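Local coordinates for ABC transporter, periplasmic substrate-binding protein (Vibrio cholerae O1 biovar eltor, PDB 1TWY), which probably serves as the periplasmic receptor of an ABC-type phosphate transporter, binding phosphate and delivering it to the membrane permease, at residues E90-N93 with T94-T97. Sequence-based numbering, arbitrary orientation.
Sequences EAQN and TLHT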
loop_
_atom_site.group_PDB
_atom_site.type_symbol
_atom_site.label_atom_id
_atom_site.label_comp_id
_atom_site.label_asym_id
_atom_site.label_seq_id
_atom_site.Cartn_x
_atom_site.Cartn_y
_atom_site.Cartn_z
ATOM N N GLU A 90 -0.793 -2.834 -19.434
ATOM C CA GLU A 90 -0.658 -4.108 -18.713
ATOM C C GLU A 90 -1.925 -4.938 -18.844
ATOM O O GLU A 90 -1.907 -6.157 -18.688
ATOM C CB GLU A 90 -0.409 -3.839 -17.211
ATOM C CG GLU A 90 1.072 -3.664 -16.853
ATOM C CD GLU A 90 1.346 -2.905 -15.544
ATOM O OE1 GLU A 90 0.385 -2.463 -14.859
ATOM O OE2 GLU A 90 2.526 -2.720 -15.248
ATOM N N ALA A 91 -3.029 -4.252 -19.085
ATOM C CA ALA A 91 -4.331 -4.851 -19.220
ATOM C C ALA A 91 -4.301 -5.776 -20.387
ATOM O O ALA A 91 -3.591 -5.534 -21.361
ATOM C CB ALA A 91 -5.399 -3.787 -19.422
ATOM N N GLN A 92 -4.836 -6.946 -20.190
ATOM C CA GLN A 92 -4.951 -7.964 -21.265
ATOM C C GLN A 92 -6.345 -8.520 -21.228
ATOM O O GLN A 92 -6.962 -8.681 -20.185
ATOM C CB GLN A 92 -4.009 -9.147 -21.069
ATOM C CG GLN A 92 -2.593 -8.966 -21.344
ATOM C CD GLN A 92 -1.886 -10.340 -21.231
ATOM O OE1 GLN A 92 -2.293 -11.236 -20.434
ATOM N NE2 GLN A 92 -0.830 -10.503 -22.017
ATOM N N ASN A 93 -6.893 -8.792 -22.399
ATOM C CA ASN A 93 -8.320 -9.069 -22.440
ATOM C C ASN A 93 -8.730 -10.334 -21.628
ATOM O O ASN A 93 -9.820 -10.380 -21.040
ATOM C CB ASN A 93 -8.801 -9.152 -23.913
ATOM C CG ASN A 93 -9.101 -7.751 -24.544
ATOM O OD1 ASN A 93 -9.254 -7.624 -25.786
ATOM N ND2 ASN A 93 -9.220 -6.715 -23.694
ATOM N N THR A 94 -7.851 -11.337 -21.580
ATOM C CA THR A 94 -8.139 -12.617 -20.892
ATOM C C THR A 94 -7.566 -12.715 -19.442
ATOM O O THR A 94 -7.662 -13.760 -18.831
ATOM C CB THR A 94 -7.588 -13.793 -21.639
ATOM O OG1 THR A 94 -6.160 -13.707 -21.800
ATOM C CG2 THR A 94 -8.233 -13.905 -23.089
ATOM N N LEU A 95 -6.878 -11.667 -19.050
ATOM C CA LEU A 95 -6.404 -11.516 -17.689
ATOM C C LEU A 95 -7.584 -11.190 -16.858
ATOM O O LEU A 95 -8.322 -10.292 -17.198
ATOM C CB LEU A 95 -5.427 -10.358 -17.658
ATOM C CG LEU A 95 -4.523 -10.297 -16.436
ATOM C CD1 LEU A 95 -4.044 -11.652 -16.026
ATOM C CD2 LEU A 95 -3.348 -9.385 -16.784
ATOM N N HIS A 96 -7.796 -11.919 -15.796
ATOM C CA HIS A 96 -8.781 -11.547 -14.822
ATOM C C HIS A 96 -8.136 -11.034 -13.515
ATOM O O HIS A 96 -7.072 -11.518 -13.093
ATOM C CB HIS A 96 -9.671 -12.678 -14.529
ATOM C CG HIS A 96 -10.558 -12.986 -15.701
ATOM N ND1 HIS A 96 -10.431 -14.136 -16.460
ATOM C CD2 HIS A 96 -11.467 -12.209 -16.342
ATOM C CE1 HIS A 96 -11.305 -14.100 -17.451
ATOM N NE2 HIS A 96 -11.936 -12.937 -17.410
ATOM N N THR A 97 -8.858 -10.095 -12.915
ATOM C CA THR A 97 -8.413 -9.382 -11.731
ATOM C C THR A 97 -9.495 -9.389 -10.722
ATOM O O THR A 97 -10.681 -9.200 -11.061
ATOM C CB THR A 97 -8.150 -7.937 -12.130
ATOM O OG1 THR A 97 -7.075 -7.882 -13.083
ATOM C CG2 THR A 97 -7.642 -7.139 -10.992
#
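L95 packs back against Q92 at the end of a type I beta turn that runs from Q92 to L95. The amide N of L95 donates a hydrogen bond to O of Q92 at 3.2 Å. The bond is bent, with an N-H...O angle of 144°. The donor stands well above the carbonyl plane, 64° out of it. The side chains touch at their first carbons: CB of Q92 lies 3.9 Å from CB of L95. CB of L95 also sits 3.4 Å from O of Q92. L95 turns its CG anti to its backbone N (chi1 -163°). This carries the isobutyl group back along the loop, and CD2 of L95 comes within 4.0 Å of O of E90, an oxygen hydrogen-bonded to NZ of K73. The L95 side chain also touches L72 of helix 65-73, L86 and Y244. The Q92 chain is extended beyond CG, and OE1 at its end is hydrogen-bonded to OH of Y244. N93 and T94 are the two middle residues of the turn, with the backbone angles a type I turn needs. The turn leads the surface loop after strand 79-82 into strand 96-109. One bent backbone bond closes it, the L95 side chain is buried in apolar contact, and the exposed, polar N93 and T94 make the corner.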